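Local coordinates for protein neuraminidase (Bacteroides thetaiotaomicron, PDB 5MUL) that hydrolyses glycosidic bonds, probably as a rhamnosidase, and binds beta-D-glucuronic acid in a pocket of its beta-propeller, at residues L103-D108 with L125-K130. Residues are numbered along the deposited sequence; the frame is centred on the assembly and turned at random.
Sequences LHVSFD and LELGDK
Val105 and Leu127 meet through methyl groups, Val105 CG2 lying 3.9 Å from Leu127 CD2, and the two side chains cross at about a right angle. Both point from their backbones toward the opposite segment, yet the main chains stay well apart, with the CA atoms of Val105 and Leu127 8.4 Å from each other. CG1 of Val105 is anti to the backbone N (chi1 179°), which leaves CG2 anti to the carbonyl carbon and facing the leucine. Leucine uses the CD2 branch, and Leu65 of strand 62-69 touches both residues, adding a third apolar side chain to the cluster.

Further along, the aromatic ring of Phe107 is approached by the chain of Lys130. CE of the lysine comes to 4.0 Å from CZ of Phe107, at the far end of the ring, and lies obliquely to the ring plane. The lysine chain is extended beyond CG and runs across the phenylalanine side chain roughly at right angles. The CB bond of Phe107 does not itself point at the loop, but with CG between the backbone N and the carbonyl carbon (chi1 53°) the far end of the ring reaches Lys130. The same ring also meets that of Tyr82, the planes inclined at about 45°.

Strand 103-108 lies between the antiparallel strands 92-97 and 116-118 in the beta-propeller, and residues 125-130 belong to the long loop between strands 116-118 and 141-142. Gln81 NE2 and Tyr82 OH bond to the carbonyl oxygens of Leu127 and Gly128, respectively. No hydrogen bond or salt bridge joins strand and loop directly. Their association therefore rests on dispersion and the burial of hydrocarbon, including the aliphatic part of an otherwise exposed lysine.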
ATOM      1  N   LEU A 103      -3.717 -12.672  14.195  1.00 15.42           N
ATOM      2  CA  LEU A 103      -3.752 -11.307  13.668  1.00 15.90           C
ATOM      3  C   LEU A 103      -2.610 -10.545  14.312  1.00 15.99           C
ATOM      4  O   LEU A 103      -2.464 -10.545  15.529  1.00 17.32           O
ATOM      5  CB  LEU A 103      -5.095 -10.651  14.009  1.00 18.68           C
ATOM      6  CG  LEU A 103      -5.387  -9.314  13.377  1.00 21.00           C
ATOM      7  CD1 LEU A 103      -5.525  -9.370  11.863  1.00 21.15           C
ATOM      8  CD2 LEU A 103      -6.672  -8.804  14.025  1.00 22.76           C
ATOM      9  N   HIS A 104      -1.783  -9.893  13.497  1.00 13.56           N
ATOM     10  CA  HIS A 104      -0.698  -9.011  13.938  1.00 13.82           C
ATOM     11  C   HIS A 104      -1.144  -7.600  13.616  1.00 13.40           C
ATOM     12  O   HIS A 104      -1.654  -7.323  12.526  1.00 13.97           O
ATOM     13  CB  HIS A 104       0.542  -9.354  13.135  1.00 13.54           C
ATOM     14  CG  HIS A 104       1.151 -10.658  13.504  1.00 14.04           C
ATOM     15  ND1 HIS A 104       0.658 -11.900  13.154  1.00 16.37           N
ATOM     16  CD2 HIS A 104       2.308 -10.878  14.161  1.00 13.42           C
ATOM     17  CE1 HIS A 104       1.493 -12.821  13.618  1.00 13.71           C
ATOM     18  NE2 HIS A 104       2.497 -12.225  14.227  1.00 17.79           N
ATOM     19  N   VAL A 105      -0.965  -6.684  14.565  1.00 12.82           N
ATOM     20  CA  VAL A 105      -1.487  -5.336  14.482  1.00 13.54           C
ATOM     21  C   VAL A 105      -0.410  -4.357  14.905  1.00 13.10           C
ATOM     22  O   VAL A 105       0.258  -4.554  15.933  1.00 14.75           O
ATOM     23  CB  VAL A 105      -2.736  -5.155  15.391  1.00 14.83           C
ATOM     24  CG1 VAL A 105      -3.267  -3.739  15.310  1.00 15.84           C
ATOM     25  CG2 VAL A 105      -3.810  -6.160  15.023  1.00 15.32           C
ATOM     26  N   SER A 106      -0.220  -3.298  14.121  1.00 12.63           N
ATOM     27  CA  SER A 106       0.670  -2.216  14.493  1.00 12.50           C
ATOM     28  C   SER A 106      -0.000  -0.905  14.160  1.00 13.45           C
ATOM     29  O   SER A 106      -0.687  -0.772  13.174  1.00 14.24           O
ATOM     30  CB  SER A 106       2.013  -2.338  13.761  1.00 12.95           C
ATOM     31  OG  SER A 106       2.907  -1.320  14.166  1.00 14.84           O
ATOM     32  N   PHE A 107       0.191   0.085  15.014  1.00 14.81           N
ATOM     33  CA  PHE A 107      -0.412   1.389  14.816  1.00 15.78           C
ATOM     34  C   PHE A 107       0.563   2.486  15.197  1.00 16.92           C
ATOM     35  O   PHE A 107       1.427   2.295  16.039  1.00 16.50           O
ATOM     36  CB  PHE A 107      -1.761   1.538  15.573  1.00 17.85           C
ATOM     37  CG  PHE A 107      -1.702   1.216  17.042  1.00 19.23           C
ATOM     38  CD1 PHE A 107      -1.899  -0.086  17.493  1.00 21.15           C
ATOM     39  CD2 PHE A 107      -1.475   2.227  17.978  1.00 20.73           C
ATOM     40  CE1 PHE A 107      -1.873  -0.386  18.863  1.00 22.62           C
ATOM     41  CE2 PHE A 107      -1.446   1.929  19.343  1.00 22.28           C
ATOM     42  CZ  PHE A 107      -1.653   0.627  19.771  1.00 20.79           C
ATOM     43  N   ASP A 108       0.403   3.614  14.538  1.00 18.11           N
ATOM     44  CA  ASP A 108       1.296   4.772  14.646  1.00 19.15           C
ATOM     45  C   ASP A 108       0.384   5.929  15.002  1.00 22.07           C
ATOM     46  O   ASP A 108      -0.463   6.349  14.192  1.00 21.25           O
ATOM     47  CB  ASP A 108       2.007   4.942  13.283  1.00 20.08           C
ATOM     48  CG  ASP A 108       2.657   6.279  13.062  1.00 21.77           C
ATOM     49  OD1 ASP A 108       2.821   7.079  14.018  1.00 22.86           O
ATOM     50  OD2 ASP A 108       2.983   6.545  11.874  1.00 22.39           O
ATOM     51  N   LEU A 125     -10.099 -11.574  17.715  1.00 17.30           N
ATOM     52  CA  LEU A 125      -9.978 -10.126  17.596  1.00 17.88           C
ATOM     53  C   LEU A 125      -9.424  -9.497  18.870  1.00 19.30           C
ATOM     54  O   LEU A 125      -9.156  -8.318  18.898  1.00 19.41           O
ATOM     55  CB  LEU A 125     -11.326  -9.514  17.280  1.00 18.37           C
ATOM     56  CG  LEU A 125     -11.992 -10.038  15.999  1.00 19.11           C
ATOM     57  CD1 LEU A 125     -13.382  -9.444  15.904  1.00 20.92           C
ATOM     58  CD2 LEU A 125     -11.158  -9.695  14.771  1.00 19.37           C
ATOM     59  N   GLU A 126      -9.251 -10.301  19.930  1.00 18.83           N
ATOM     60  CA  GLU A 126      -8.709  -9.799  21.182  0.50 18.68           C
ATOM     61  C   GLU A 126      -7.181  -9.728  21.090  1.00 17.69           C
ATOM     62  O   GLU A 126      -6.538 -10.717  20.723  1.00 18.28           O
ATOM     63  CB  GLU A 126      -9.141 -10.723  22.328  0.50 18.65           C
ATOM     64  CG  GLU A 126     -10.650 -10.902  22.434  0.50 19.02           C
ATOM     65  CD  GLU A 126     -11.069 -11.606  23.706  0.50 19.69           C
ATOM     66  OE1 GLU A 126     -10.807 -11.027  24.773  0.50 20.34           O
ATOM     67  OE2 GLU A 126     -11.666 -12.703  23.614  0.50 18.37           O
ATOM     68  N   LEU A 127      -6.634  -8.580  21.453  1.00 18.29           N
ATOM     69  CA  LEU A 127      -5.215  -8.330  21.398  1.00 18.72           C
ATOM     70  C   LEU A 127      -4.537  -8.474  22.745  1.00 20.42           C
ATOM     71  O   LEU A 127      -5.104  -8.132  23.783  1.00 19.94           O
ATOM     72  CB  LEU A 127      -4.958  -6.916  20.882  1.00 18.78           C
ATOM     73  CG  LEU A 127      -5.423  -6.660  19.453  1.00 18.70           C
ATOM     74  CD1 LEU A 127      -5.167  -5.211  19.145  1.00 19.12           C
ATOM     75  CD2 LEU A 127      -4.723  -7.603  18.481  1.00 18.32           C
ATOM     76  N   GLY A 128      -3.299  -8.948  22.713  1.00 21.31           N
ATOM     77  CA  GLY A 128      -2.468  -8.951  23.912  1.00 22.15           C
ATOM     78  C   GLY A 128      -1.876  -7.581  24.178  1.00 23.77           C
ATOM     79  O   GLY A 128      -2.153  -6.601  23.450  1.00 22.67           O
ATOM     80  N   ASP A 129      -1.018  -7.506  25.201  1.00 24.74           N
ATOM     81  CA  ASP A 129      -0.209  -6.327  25.468  1.00 26.26           C
ATOM     82  C   ASP A 129       0.734  -6.009  24.308  1.00 22.66           C
ATOM     83  O   ASP A 129       1.112  -6.881  23.539  1.00 21.68           O
ATOM     84  CB  ASP A 129       0.657  -6.531  26.733  1.00 30.15           C
ATOM     85  CG  ASP A 129      -0.099  -6.287  28.041  1.00 36.18           C
ATOM     86  OD1 ASP A 129      -1.072  -5.486  28.097  1.00 40.03           O
ATOM     87  OD2 ASP A 129       0.336  -6.883  29.053  1.00 41.41           O
ATOM     88  N   LYS A 130       1.148  -4.754  24.234  1.00 22.44           N
ATOM     89  CA  LYS A 130       2.163  -4.328  23.276  1.00 23.26           C
ATOM     90  C   LYS A 130       3.432  -5.115  23.533  1.00 23.80           C
ATOM     91  O   LYS A 130       3.729  -5.480  24.687  1.00 22.78           O
ATOM     92  CB  LYS A 130       2.436  -2.842  23.383  1.00 24.58           C
ATOM     93  CG  LYS A 130       1.254  -1.952  23.053  1.00 25.80           C
ATOM     94  CD  LYS A 130       1.674  -0.512  23.262  1.00 27.48           C
ATOM     95  CE  LYS A 130       0.561   0.490  23.080  1.00 29.24           C
ATOM     96  NZ  LYS A 130       1.086   1.865  23.321  1.00 29.10           N
TER